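Side-chain contacts in Alpha/beta hydrolase (Legionella pneumophila subsp. pneumophila str. Philadelphia 1, PDB 4EZI), which is of unconfirmed function but has the alpha/beta-hydrolase fold and may act as a lipase-like esterase: residues 15-20 and 97-102; 64-69 and 155-160; 75-80 and 103-108; 109-114 and 162-167; 166-171 and 353-358. One frame throughout, in Å; residues are numbered along the deposited sequence.

All five contacts rest on one mixed sheet, that of the alpha/beta-hydrolase fold. Interactions 1 and 2 lie at its N-terminal, antiparallel end, their centres about 15 Å apart, and their segments alternate along the chain. Interactions 3 and 4 nearly coincide, with centres about 4 Å apart; strand 74-80 lies between strands 112-116 and 162-168 in the sheet. Helix 99-108 serves both interactions 1 and 3. Strand 162-168 runs on from interaction 4 into interaction 5, which shares Ala166 and Gly167 with it. Tyr101 of interaction 1 is hydrogen-bonded to His355 of interaction 5, linking helix 99-108 to helix 355-370, which packs against the probable nucleophile turn at 166-171.

Interaction 1 of 5, residues 15-20 and 97-102; sequences GEFSRE and KNYIYL
Tyr99, the first residue of 97-102 to touch the other segment, offers the face of its ring to the rim of Phe17. Phe17 CE1 stands over the centre of the tyrosine ring, 3.4 Å above its plane, and CE1 is 3.5 Å from Tyr99 CD1. The planes meet at 66° with centroids 4.8 Å apart, which makes a T-shaped (edge-to-face) pair in which Phe17 supplies the edge. The Phe17 torsion explains the reach: with CG opposite the backbone N (chi1 -172°), the ring projects from the end of strand 8-17 toward the helix.

One helical turn on, Leu102 takes a face of the same phenylalanine ring. Its CD1 lies 4.1 Å from the Phe17 centroid and 13° off the normal, a CH-pi contact, while Leu102 CB approaches Phe17 CE2 at 3.8 Å. A flat, wholly apolar side chain suits this place, since it can give its edge to one neighbour and its face to another.

Leu41 of strand 41-51 touches both Phe17 and Leu102, and Phe17 O accepts a bond from Asn107 ND2 farther along the helix. Helix 99-108 is thereby packed against the antiparallel N-terminal strands, as a helix flanking the central sheet of an alpha/beta-hydrolase fold.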
# COMPACT_ATOMS: atom_id res chain seq x y z
N GLY A 15 -21.31 6.62 -9.13
CA GLY A 15 -21.38 6.97 -10.52
C GLY A 15 -20.33 6.21 -11.31
O GLY A 15 -19.69 5.27 -10.84
N GLU A 16 -20.17 6.64 -12.56
CA GLU A 16 -19.26 5.99 -13.48
C GLU A 16 -17.91 6.69 -13.60
O GLU A 16 -17.73 7.85 -13.17
CB GLU A 16 -19.91 5.83 -14.83
CG GLU A 16 -21.15 4.93 -14.72
CD GLU A 16 -21.71 4.51 -16.06
OE1 GLU A 16 -21.24 5.02 -17.12
OE2 GLU A 16 -22.65 3.68 -16.06
N PHE A 17 -16.96 5.94 -14.15
CA PHE A 17 -15.66 6.45 -14.49
C PHE A 17 -15.40 6.01 -15.93
O PHE A 17 -15.13 4.84 -16.22
CB PHE A 17 -14.60 5.88 -13.54
CG PHE A 17 -13.25 6.49 -13.70
CD1 PHE A 17 -13.00 7.79 -13.29
CD2 PHE A 17 -12.21 5.77 -14.29
CE1 PHE A 17 -11.74 8.35 -13.46
CE2 PHE A 17 -10.97 6.34 -14.46
CZ PHE A 17 -10.74 7.62 -14.04
N SER A 18 -15.52 6.96 -16.85
CA SER A 18 -15.56 6.67 -18.26
C SER A 18 -14.20 6.42 -18.88
O SER A 18 -13.17 6.85 -18.39
CB SER A 18 -16.23 7.82 -19.01
OG SER A 18 -15.32 8.90 -19.13
N ARG A 19 -14.23 5.75 -20.03
CA ARG A 19 -13.08 5.55 -20.91
C ARG A 19 -12.37 6.85 -21.18
O ARG A 19 -11.15 6.94 -21.21
CB ARG A 19 -13.54 4.99 -22.26
CG ARG A 19 -14.09 3.57 -22.19
CD ARG A 19 -14.85 3.19 -23.42
NE ARG A 19 -13.91 2.85 -24.47
CZ ARG A 19 -14.01 1.76 -25.22
NH1 ARG A 19 -15.03 0.94 -25.05
NH2 ARG A 19 -13.10 1.51 -26.16
N GLU A 20 -13.17 7.86 -21.46
CA GLU A 20 -12.62 9.16 -21.85
C GLU A 20 -11.87 9.84 -20.71
O GLU A 20 -10.76 10.36 -20.88
CB GLU A 20 -13.74 10.08 -22.35
CG GLU A 20 -14.37 9.69 -23.68
CD GLU A 20 -15.37 8.53 -23.65
OE1 GLU A 20 -15.87 8.13 -22.57
OE2 GLU A 20 -15.66 8.01 -24.76
N LYS A 97 -6.09 12.29 -8.31
CA LYS A 97 -4.86 11.54 -8.05
C LYS A 97 -5.09 10.02 -8.02
O LYS A 97 -4.17 9.24 -8.25
CB LYS A 97 -4.21 12.03 -6.75
CG LYS A 97 -3.75 13.47 -6.85
CD LYS A 97 -3.05 13.93 -5.56
CE LYS A 97 -3.76 13.47 -4.29
NZ LYS A 97 -4.78 14.41 -3.72
N ASN A 98 -6.31 9.58 -7.77
CA ASN A 98 -6.66 8.16 -7.79
C ASN A 98 -6.94 7.64 -9.20
O ASN A 98 -6.99 6.43 -9.42
CB ASN A 98 -7.92 7.91 -6.97
CG ASN A 98 -8.11 6.47 -6.59
OD1 ASN A 98 -7.25 5.89 -5.93
ND2 ASN A 98 -9.24 5.89 -6.99
N TYR A 99 -7.15 8.54 -10.16
CA TYR A 99 -7.65 8.14 -11.45
C TYR A 99 -6.71 7.15 -12.15
O TYR A 99 -7.18 6.24 -12.85
CB TYR A 99 -7.85 9.33 -12.38
CG TYR A 99 -9.06 10.21 -12.11
CD1 TYR A 99 -9.89 10.05 -11.00
CD2 TYR A 99 -9.36 11.24 -12.98
CE1 TYR A 99 -10.99 10.86 -10.83
CE2 TYR A 99 -10.46 12.03 -12.82
CZ TYR A 99 -11.26 11.84 -11.74
OH TYR A 99 -12.39 12.63 -11.58
N ILE A 100 -5.40 7.35 -12.03
CA ILE A 100 -4.48 6.52 -12.78
C ILE A 100 -4.61 5.03 -12.43
O ILE A 100 -4.43 4.18 -13.30
CB ILE A 100 -3.01 7.01 -12.58
CG1 ILE A 100 -2.09 6.43 -13.62
CG2 ILE A 100 -2.51 6.76 -11.16
CD1 ILE A 100 -2.38 6.95 -15.05
N TYR A 101 -4.93 4.72 -11.18
CA TYR A 101 -5.08 3.33 -10.75
C TYR A 101 -6.29 2.69 -11.39
O TYR A 101 -6.23 1.59 -11.91
CB TYR A 101 -5.10 3.20 -9.22
CG TYR A 101 -3.97 3.97 -8.61
CD1 TYR A 101 -2.69 3.51 -8.69
CD2 TYR A 101 -4.18 5.20 -8.01
CE1 TYR A 101 -1.58 4.26 -8.23
CE2 TYR A 101 -3.12 5.97 -7.56
CZ TYR A 101 -1.83 5.50 -7.66
OH TYR A 101 -0.80 6.29 -7.20
N LEU A 102 -7.40 3.42 -11.40
CA LEU A 102 -8.61 2.96 -12.08
C LEU A 102 -8.39 2.81 -13.59
O LEU A 102 -8.79 1.81 -14.20
CB LEU A 102 -9.77 3.92 -11.85
CG LEU A 102 -10.24 4.07 -10.42
CD1 LEU A 102 -11.44 4.99 -10.41
CD2 LEU A 102 -10.59 2.71 -9.78

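Interaction 2 of 5, residues 64-69 and 155-160; sequences VAMPIH and LHYPIS
The hydroxyl of Tyr157 donates to the carbonyl O of Pro67, and at 2.7 Å from OH to O the bond is short. The oxygen is met in the carbonyl plane on a lone pair, with a C=O...donor angle of 126°, and it also lies at the edge of the tyrosine ring. The tertiary amide N of Pro67 has no hydrogen to give and its lone pair is delocalised into the carbonyl, so its nearness to the hydroxyl is a packing contact, like that of Pro67 CD, 3.2 Å from Tyr157 OH.

Met66, a selenomethionine here, is laid over a face of the Tyr157 ring. Its CB stands 4.1 Å from the ring centroid in a CH-pi contact. The selenium sits 4.3 Å from that centroid and 18° off the normal, a Met-aromatic contact. With SE anti to CA (chi2 171°), the chain runs straight on from CB, and CB and SE both lie over the same ring face. The long, unbranched side chain suits such a flat surface; from above the ring, SE also meets Leu155 CD1 at 4.0 Å.

Tyr157 follows the Schellman motif at His156 that ends helix 134-154. The contact thus ties the connection from that helix to strand 162-168 onto the end of strand 57-67, where Met66 also touches Leu151 of the helix and Met112 of the adjacent strand 112-116.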
# COMPACT_ATOMS: atom_id res chain seq x y z
N VAL A 64 -14.49 0.10 -4.79
CA VAL A 64 -14.58 -1.00 -5.74
C VAL A 64 -15.01 -0.43 -7.10
O VAL A 64 -15.97 0.32 -7.19
CB VAL A 64 -15.59 -2.08 -5.31
CG1 VAL A 64 -15.63 -3.21 -6.32
CG2 VAL A 64 -15.26 -2.58 -3.91
N ALA A 65 -14.30 -0.79 -8.16
CA ALA A 65 -14.57 -0.33 -9.51
C ALA A 65 -14.74 -1.54 -10.42
O ALA A 65 -13.87 -2.39 -10.49
CB ALA A 65 -13.45 0.55 -10.02
N MSE A 66 -15.90 -1.60 -11.09
CA MSE A 66 -16.32 -2.75 -11.89
C MSE A 66 -16.43 -2.36 -13.36
O MSE A 66 -17.31 -1.56 -13.72
CB MSE A 66 -17.68 -3.28 -11.41
CG MSE A 66 -17.63 -3.89 -10.03
SE MSE A 66 -19.42 -4.28 -9.35
CE MSE A 66 -18.96 -5.07 -7.63
N PRO A 67 -15.59 -2.95 -14.23
CA PRO A 67 -15.79 -2.77 -15.67
C PRO A 67 -17.21 -3.14 -16.09
O PRO A 67 -17.74 -4.18 -15.72
CB PRO A 67 -14.76 -3.72 -16.29
CG PRO A 67 -13.66 -3.81 -15.28
CD PRO A 67 -14.36 -3.72 -13.95
N ILE A 68 -17.81 -2.26 -16.88
CA ILE A 68 -19.16 -2.45 -17.38
C ILE A 68 -19.01 -3.18 -18.76
O ILE A 68 -18.18 -2.84 -19.59
CB ILE A 68 -19.90 -1.09 -17.53
CG1 ILE A 68 -19.95 -0.32 -16.19
CG2 ILE A 68 -21.32 -1.29 -18.11
CD1 ILE A 68 -20.26 1.19 -16.37
N HIS A 69 -19.80 -4.20 -18.98
CA HIS A 69 -19.74 -4.98 -20.20
C HIS A 69 -18.40 -5.67 -20.46
O HIS A 69 -17.80 -5.50 -21.53
CB HIS A 69 -20.10 -4.15 -21.43
CG HIS A 69 -21.46 -3.54 -21.37
ND1 HIS A 69 -21.75 -2.31 -21.93
CD2 HIS A 69 -22.61 -3.97 -20.80
CE1 HIS A 69 -23.02 -2.02 -21.71
NE2 HIS A 69 -23.57 -3.01 -21.03
N LEU A 155 -24.49 -8.10 -6.59
CA LEU A 155 -24.79 -7.44 -7.86
C LEU A 155 -24.79 -8.38 -9.06
O LEU A 155 -24.96 -7.93 -10.18
CB LEU A 155 -23.81 -6.27 -8.10
CG LEU A 155 -23.95 -5.13 -7.10
CD1 LEU A 155 -22.88 -4.07 -7.37
CD2 LEU A 155 -25.35 -4.51 -7.23
N HIS A 156 -24.62 -9.68 -8.81
CA HIS A 156 -24.55 -10.70 -9.86
C HIS A 156 -23.47 -10.38 -10.87
O HIS A 156 -23.65 -10.58 -12.09
CB HIS A 156 -25.89 -10.87 -10.60
CG HIS A 156 -27.01 -11.40 -9.77
ND1 HIS A 156 -28.05 -12.12 -10.33
CD2 HIS A 156 -27.28 -11.30 -8.45
CE1 HIS A 156 -28.90 -12.44 -9.38
NE2 HIS A 156 -28.47 -11.96 -8.23
N TYR A 157 -22.33 -9.91 -10.39
CA TYR A 157 -21.21 -9.55 -11.26
C TYR A 157 -20.28 -10.74 -11.26
O TYR A 157 -19.67 -10.99 -10.26
CB TYR A 157 -20.51 -8.32 -10.69
CG TYR A 157 -19.48 -7.70 -11.60
CD1 TYR A 157 -19.86 -6.93 -12.68
CD2 TYR A 157 -18.12 -7.93 -11.40
CE1 TYR A 157 -18.94 -6.33 -13.50
CE2 TYR A 157 -17.19 -7.35 -12.22
CZ TYR A 157 -17.60 -6.56 -13.28
OH TYR A 157 -16.65 -6.00 -14.09
N PRO A 158 -20.22 -11.50 -12.35
CA PRO A 158 -19.40 -12.69 -12.20
C PRO A 158 -17.93 -12.33 -12.33
O PRO A 158 -17.56 -11.53 -13.13
CB PRO A 158 -19.85 -13.58 -13.35
CG PRO A 158 -20.33 -12.62 -14.37
CD PRO A 158 -21.09 -11.63 -13.54
N ILE A 159 -17.15 -12.98 -11.53
CA ILE A 159 -15.72 -12.80 -11.50
C ILE A 159 -15.10 -14.16 -11.74
O ILE A 159 -15.74 -15.20 -11.52
CB ILE A 159 -15.30 -12.21 -10.14
CG1 ILE A 159 -15.97 -12.98 -9.00
CG2 ILE A 159 -15.69 -10.72 -10.02
CD1 ILE A 159 -15.33 -12.78 -7.67
N SER A 160 -13.86 -14.15 -12.19
CA SER A 160 -13.09 -15.38 -12.34
C SER A 160 -12.37 -15.65 -11.03
O SER A 160 -12.61 -14.97 -10.02
CB SER A 160 -12.07 -15.22 -13.46
OG SER A 160 -11.04 -14.34 -13.05

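Interaction 3 of 5, residues 75-80 and 103-108; sequences GIISYQ and AAYGNS
Tyr105 buries the most surface here, and Ile77 covers a face of its ring. The CD1 methyl of Ile77 stands 3.8 Å from the Tyr105 centroid and only 8° off the normal, a nearly central CH-pi contact. Ile77 CG2 meets the root of the same side chain, 3.8 Å from Tyr105 CB. The branched isoleucine suits the place because its two arms cover different parts of the tyrosine: CG1 lies opposite the backbone N (chi1 -170°) and carries CD1 over the ring, while CG2 stays near CB.

Tyr79, two residues on and pointing from the same side of the strand, supplies the remaining partner. Its CD2 comes to 3.5 Å from Tyr105 CE2, but the rings are oblique, with planes at 42° and centroids 5.7 Å apart. The flat Tyr79 ring also stacks with Tyr101 of helix 99-108. Tyrosine suits position 105 because its ring takes the apolar packing while its hydroxyl makes a weak hydrogen bond to Gln362 of helix 355-370.

Strand 74-80, helix 99-108 and strand 112-116 form a beta-alpha-beta unit, and the contact packs its helix against its first strand. Ile77 and Tyr105 both touch Thr113 of the second strand, Tyr105 reaches Ala166 of strand 162-168, and helix 355-370 borders the group through Leu359, Val363 and Phe366.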
# COMPACT_ATOMS: atom_id res chain seq x y z
N GLY A 75 -11.14 -10.75 -13.68
CA GLY A 75 -10.24 -10.98 -12.54
C GLY A 75 -10.31 -9.82 -11.57
O GLY A 75 -10.79 -8.73 -11.92
N ILE A 76 -9.82 -10.03 -10.35
CA ILE A 76 -9.77 -8.99 -9.32
C ILE A 76 -8.34 -8.57 -9.08
O ILE A 76 -7.47 -9.41 -8.94
CB ILE A 76 -10.37 -9.49 -7.98
CG1 ILE A 76 -11.85 -9.83 -8.16
CG2 ILE A 76 -10.21 -8.48 -6.86
CD1 ILE A 76 -12.49 -10.44 -6.92
N ILE A 77 -8.12 -7.26 -9.01
CA ILE A 77 -6.84 -6.72 -8.56
C ILE A 77 -7.09 -5.93 -7.28
O ILE A 77 -7.98 -5.07 -7.24
CB ILE A 77 -6.13 -5.91 -9.66
CG1 ILE A 77 -4.68 -5.55 -9.29
CG2 ILE A 77 -6.93 -4.70 -10.11
CD1 ILE A 77 -4.49 -4.27 -8.52
N SER A 78 -6.35 -6.28 -6.22
CA SER A 78 -6.40 -5.54 -4.96
C SER A 78 -5.18 -4.64 -4.96
O SER A 78 -4.06 -5.14 -4.96
CB SER A 78 -6.39 -6.51 -3.77
OG SER A 78 -6.51 -5.85 -2.53
N TYR A 79 -5.41 -3.34 -4.96
CA TYR A 79 -4.36 -2.35 -5.02
C TYR A 79 -4.30 -1.58 -3.69
O TYR A 79 -5.28 -0.93 -3.31
CB TYR A 79 -4.56 -1.35 -6.19
CG TYR A 79 -3.38 -0.43 -6.30
CD1 TYR A 79 -3.32 0.76 -5.57
CD2 TYR A 79 -2.27 -0.81 -7.03
CE1 TYR A 79 -2.21 1.57 -5.63
CE2 TYR A 79 -1.13 -0.03 -7.07
CZ TYR A 79 -1.10 1.15 -6.37
OH TYR A 79 0.04 1.93 -6.41
N GLN A 80 -3.12 -1.62 -3.07
CA GLN A 80 -2.85 -1.03 -1.77
C GLN A 80 -2.05 0.26 -1.95
O GLN A 80 -0.90 0.25 -2.41
CB GLN A 80 -2.07 -2.03 -0.94
CG GLN A 80 -2.87 -3.21 -0.42
CD GLN A 80 -3.49 -4.07 -1.50
OE1 GLN A 80 -4.71 -4.11 -1.62
NE2 GLN A 80 -2.66 -4.78 -2.28
N ALA A 103 -7.72 3.79 -14.18
CA ALA A 103 -7.52 3.81 -15.61
C ALA A 103 -6.67 2.62 -16.06
O ALA A 103 -6.98 1.95 -17.05
CB ALA A 103 -6.91 5.13 -16.04
N ALA A 104 -5.58 2.38 -15.35
CA ALA A 104 -4.66 1.32 -15.73
C ALA A 104 -5.24 -0.07 -15.48
O ALA A 104 -5.23 -0.92 -16.36
CB ALA A 104 -3.32 1.53 -14.99
N TYR A 105 -5.73 -0.29 -14.27
CA TYR A 105 -6.18 -1.62 -13.87
C TYR A 105 -7.60 -1.96 -14.30
O TYR A 105 -7.90 -3.14 -14.51
CB TYR A 105 -6.07 -1.78 -12.35
CG TYR A 105 -4.66 -1.92 -11.83
CD1 TYR A 105 -3.91 -3.03 -12.15
CD2 TYR A 105 -4.08 -0.96 -11.00
CE1 TYR A 105 -2.61 -3.19 -11.68
CE2 TYR A 105 -2.78 -1.10 -10.52
CZ TYR A 105 -2.05 -2.22 -10.86
OH TYR A 105 -0.77 -2.43 -10.37
N GLY A 106 -8.45 -0.94 -14.36
CA GLY A 106 -9.86 -1.11 -14.65
C GLY A 106 -10.19 -0.79 -16.09
O GLY A 106 -10.52 -1.70 -16.87
N ASN A 107 -10.09 0.48 -16.47
CA ASN A 107 -10.50 0.86 -17.83
C ASN A 107 -9.66 0.19 -18.90
O ASN A 107 -10.20 -0.14 -19.95
CB ASN A 107 -10.50 2.36 -18.05
CG ASN A 107 -11.32 3.11 -17.04
OD1 ASN A 107 -10.86 3.36 -15.95
ND2 ASN A 107 -12.54 3.50 -17.43
N SER A 108 -8.36 0.01 -18.66
CA SER A 108 -7.49 -0.65 -19.61
C SER A 108 -7.43 -2.16 -19.36
O SER A 108 -7.86 -2.94 -20.22
CB SER A 108 -6.07 -0.04 -19.61
OG SER A 108 -5.24 -0.75 -20.49

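Interaction 4 of 5, residues 109-114 and 162-167; sequences AGYMTV and KLYLAG
The Tyr111 ring is covered on both faces: Ala109 CB lies over one, and Tyr164 CE2 lies 3.5 Å above the plane of the other, displaced toward the rim. The two tyrosines form an offset (parallel-displaced) stack over one side of the central sheet of the alpha/beta-hydrolase fold. Their centroids are 4.6 Å apart and their planes inclined by 30°, while the side chains cross at about a right angle. The overlap is partial, with Tyr111 OH over a face of Tyr164.

Tyr111 lies just before strand 112-116 and Tyr164 on strand 162-168; strand 74-80 runs between them, and its Ile77 touches both residues. It takes long, flat side chains to span the width of an intervening strand, which suits tyrosine to both places. The phenol form also suits Tyr111 because its hydroxyl is hydrogen-bonded to Glu370 of helix 355-370. On the backbone of the same residue, Tyr111 O accepts from Thr113 OG1 at 3.1 Å, from well above the carbonyl plane. Within the stack itself, Tyr164 CE2 is 3.6 Å from Tyr111 CE1.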
# COMPACT_ATOMS: atom_id res chain seq x y z
N ALA A 109 -6.91 -2.58 -18.20
CA ALA A 109 -6.66 -4.02 -18.02
C ALA A 109 -7.93 -4.83 -17.88
O ALA A 109 -7.91 -6.04 -18.10
CB ALA A 109 -5.71 -4.25 -16.81
N GLY A 110 -9.04 -4.20 -17.51
CA GLY A 110 -10.32 -4.87 -17.38
C GLY A 110 -10.55 -5.65 -16.09
O GLY A 110 -11.40 -6.52 -16.05
N TYR A 111 -9.82 -5.31 -15.03
CA TYR A 111 -9.96 -5.98 -13.76
C TYR A 111 -10.93 -5.23 -12.87
O TYR A 111 -11.02 -3.99 -12.90
CB TYR A 111 -8.61 -6.10 -13.04
CG TYR A 111 -7.49 -6.77 -13.83
CD1 TYR A 111 -7.74 -7.80 -14.72
CD2 TYR A 111 -6.18 -6.38 -13.65
CE1 TYR A 111 -6.71 -8.42 -15.42
CE2 TYR A 111 -5.15 -6.98 -14.33
CZ TYR A 111 -5.41 -8.00 -15.22
OH TYR A 111 -4.36 -8.59 -15.89
N MSE A 112 -11.67 -5.98 -12.05
CA MSE A 112 -12.38 -5.40 -10.93
C MSE A 112 -11.36 -4.91 -9.93
O MSE A 112 -10.57 -5.71 -9.43
CB MSE A 112 -13.34 -6.41 -10.32
CG MSE A 112 -14.08 -5.81 -9.10
SE MSE A 112 -15.48 -6.97 -8.42
CE MSE A 112 -14.75 -7.39 -6.72
N THR A 113 -11.32 -3.60 -9.70
CA THR A 113 -10.24 -2.94 -8.99
C THR A 113 -10.74 -2.62 -7.58
O THR A 113 -11.74 -1.92 -7.40
CB THR A 113 -9.75 -1.72 -9.79
OG1 THR A 113 -9.33 -2.16 -11.09
CG2 THR A 113 -8.61 -1.01 -9.10
N VAL A 114 -10.05 -3.16 -6.58
CA VAL A 114 -10.45 -3.13 -5.17
C VAL A 114 -9.35 -2.40 -4.42
O VAL A 114 -8.21 -2.80 -4.48
CB VAL A 114 -10.62 -4.56 -4.64
CG1 VAL A 114 -10.92 -4.58 -3.18
CG2 VAL A 114 -11.73 -5.29 -5.45
N LYS A 162 -9.06 -15.42 -10.98
CA LYS A 162 -7.80 -14.67 -11.09
C LYS A 162 -7.79 -13.56 -10.04
O LYS A 162 -8.74 -12.78 -9.92
CB LYS A 162 -7.62 -14.06 -12.47
CG LYS A 162 -7.46 -15.07 -13.63
CD LYS A 162 -6.07 -15.69 -13.67
CE LYS A 162 -5.89 -16.60 -14.90
NZ LYS A 162 -4.53 -17.22 -14.95
N LEU A 163 -6.69 -13.49 -9.28
CA LEU A 163 -6.51 -12.52 -8.22
C LEU A 163 -5.08 -11.98 -8.25
O LEU A 163 -4.11 -12.75 -8.14
CB LEU A 163 -6.81 -13.16 -6.86
CG LEU A 163 -6.55 -12.30 -5.62
CD1 LEU A 163 -7.38 -11.01 -5.60
CD2 LEU A 163 -6.81 -13.11 -4.38
N TYR A 164 -4.95 -10.67 -8.39
CA TYR A 164 -3.66 -10.01 -8.49
C TYR A 164 -3.51 -9.03 -7.32
O TYR A 164 -4.48 -8.35 -6.99
CB TYR A 164 -3.56 -9.25 -9.82
CG TYR A 164 -4.05 -10.02 -11.03
CD1 TYR A 164 -3.27 -11.01 -11.60
CD2 TYR A 164 -5.31 -9.80 -11.56
CE1 TYR A 164 -3.74 -11.73 -12.72
CE2 TYR A 164 -5.77 -10.49 -12.65
CZ TYR A 164 -5.00 -11.47 -13.22
OH TYR A 164 -5.45 -12.16 -14.32
N LEU A 165 -2.32 -8.93 -6.74
CA LEU A 165 -2.11 -8.03 -5.60
C LEU A 165 -0.98 -7.06 -5.94
O LEU A 165 0.12 -7.51 -6.27
CB LEU A 165 -1.73 -8.82 -4.34
CG LEU A 165 -2.60 -10.04 -3.97
CD1 LEU A 165 -2.00 -10.71 -2.74
CD2 LEU A 165 -4.07 -9.70 -3.77
N ALA A 166 -1.21 -5.76 -5.81
CA ALA A 166 -0.17 -4.76 -6.09
C ALA A 166 -0.33 -3.59 -5.13
O ALA A 166 -1.38 -3.38 -4.55
CB ALA A 166 -0.24 -4.26 -7.53
N GLY A 167 0.72 -2.78 -5.05
CA GLY A 167 0.66 -1.56 -4.29
C GLY A 167 1.95 -0.80 -4.47
O GLY A 167 2.87 -1.30 -5.12

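Interaction 5 of 5, residues 166-171 and 353-358; sequences AGYSEG and QAHPFV
Two rings make the aromatic part of this contact: the edge of His355 points at the face of Tyr168. His355 ND1 stands over the centre of the tyrosine ring, 3.2 Å above its plane and 3.3 Å from Tyr168 CG. With planes at 55° and centroids 4.2 Å apart, the pair is edge-to-face. Tyr168 CG lies opposite the backbone N (chi1 -161°), which sends the ring from the strand end toward helix 355-370.

Van der Waals contacts complete the fit. Val358, one turn along the helix, brings CG1 to the edge of the phenol, 3.7 Å from Tyr168 CE1. Ala354 CB approaches Tyr168 OH at 4.1 Å; its small side chain suits a place beside the hydroxyl.

Tyr168 belongs to the Gly-Tyr-Ser-Glu-Gly sequence 167-171, which fits the nucleophile elbow of alpha/beta hydrolases, a tight turn between strand 162-168 and helix 170-185. Ser169 has the positive phi (64°) expected of the nucleophile there. Its OG is hydrogen-bonded to His351 NE2, consistent with a Ser-His-Asp triad completed by Asp318. Gly167, having no side chain, lets Gly171 O come close, as the tight turn requires.

Polar bonds reach outside the two segments. Tyr168 OH is bonded to the backbone O of His351, joining the elbow to the probable catalytic histidine. His355 uses NE2 to bond Tyr101 OH, which helps hold the imidazole in this rotation while ND1 faces the tyrosine.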
# COMPACT_ATOMS: atom_id res chain seq x y z
N ALA A 166 -1.21 -5.76 -5.81
CA ALA A 166 -0.17 -4.76 -6.09
C ALA A 166 -0.33 -3.59 -5.13
O ALA A 166 -1.38 -3.38 -4.55
CB ALA A 166 -0.24 -4.26 -7.53
N GLY A 167 0.72 -2.78 -5.05
CA GLY A 167 0.66 -1.56 -4.29
C GLY A 167 1.95 -0.80 -4.47
O GLY A 167 2.87 -1.30 -5.12
N TYR A 168 2.05 0.38 -3.87
CA TYR A 168 3.28 1.20 -3.99
C TYR A 168 3.63 1.74 -2.63
O TYR A 168 2.78 2.20 -1.88
CB TYR A 168 3.06 2.36 -4.97
CG TYR A 168 4.36 2.94 -5.50
CD1 TYR A 168 5.08 2.25 -6.47
CD2 TYR A 168 4.90 4.13 -5.03
CE1 TYR A 168 6.28 2.75 -6.97
CE2 TYR A 168 6.10 4.63 -5.50
CZ TYR A 168 6.78 3.93 -6.48
OH TYR A 168 8.00 4.35 -6.94
N SER A 169 4.93 1.74 -2.34
CA SER A 169 5.49 2.43 -1.16
C SER A 169 4.93 1.75 0.10
O SER A 169 5.11 0.53 0.24
CB SER A 169 5.26 3.93 -1.30
OG SER A 169 6.08 4.68 -0.43
N GLU A 170 4.27 2.47 1.01
CA GLU A 170 3.60 1.78 2.13
C GLU A 170 2.76 0.62 1.60
O GLU A 170 2.69 -0.44 2.23
CB GLU A 170 2.68 2.73 2.92
CG GLU A 170 2.04 2.05 4.11
CD GLU A 170 0.99 2.84 4.83
OE1 GLU A 170 0.52 3.87 4.31
OE2 GLU A 170 0.62 2.40 5.96
N GLY A 171 2.11 0.82 0.47
CA GLY A 171 1.29 -0.21 -0.14
C GLY A 171 2.00 -1.39 -0.72
O GLY A 171 1.40 -2.45 -0.87
N GLN A 353 9.02 9.93 -9.31
CA GLN A 353 9.16 9.88 -10.76
C GLN A 353 8.97 8.46 -11.33
O GLN A 353 8.47 8.29 -12.45
CB GLN A 353 10.53 10.39 -11.18
CG GLN A 353 10.81 11.84 -10.81
CD GLN A 353 12.29 12.20 -10.86
OE1 GLN A 353 13.18 11.37 -10.60
NE2 GLN A 353 12.57 13.45 -11.19
N ALA A 354 9.46 7.46 -10.60
CA ALA A 354 9.40 6.09 -11.05
C ALA A 354 8.01 5.50 -11.01
O ALA A 354 7.77 4.46 -11.62
CB ALA A 354 10.36 5.22 -10.23
N HIS A 355 7.10 6.12 -10.26
CA HIS A 355 5.82 5.49 -9.96
C HIS A 355 5.05 5.02 -11.21
O HIS A 355 4.64 3.86 -11.25
CB HIS A 355 5.02 6.42 -9.08
CG HIS A 355 3.67 5.90 -8.69
ND1 HIS A 355 3.47 4.63 -8.19
CD2 HIS A 355 2.46 6.51 -8.68
CE1 HIS A 355 2.20 4.49 -7.88
NE2 HIS A 355 1.56 5.61 -8.17
N PRO A 356 4.86 5.88 -12.24
CA PRO A 356 4.08 5.37 -13.38
C PRO A 356 4.79 4.26 -14.16
O PRO A 356 4.12 3.40 -14.75
CB PRO A 356 3.86 6.62 -14.25
CG PRO A 356 4.90 7.59 -13.82
CD PRO A 356 5.17 7.31 -12.36
N PHE A 357 6.12 4.26 -14.14
CA PHE A 357 6.89 3.18 -14.75
C PHE A 357 6.67 1.87 -14.00
O PHE A 357 6.50 0.80 -14.60
CB PHE A 357 8.39 3.52 -14.78
CG PHE A 357 8.73 4.71 -15.65
CD1 PHE A 357 8.61 5.98 -15.16
CD2 PHE A 357 9.17 4.55 -16.97
CE1 PHE A 357 8.89 7.08 -15.93
CE2 PHE A 357 9.45 5.67 -17.75
CZ PHE A 357 9.30 6.92 -17.23
N VAL A 358 6.67 1.94 -12.67
CA VAL A 358 6.40 0.78 -11.83
C VAL A 358 4.97 0.28 -12.05
O VAL A 358 4.76 -0.94 -12.18
CB VAL A 358 6.70 1.08 -10.36
CG1 VAL A 358 6.18 -0.03 -9.45
CG2 VAL A 358 8.21 1.30 -10.17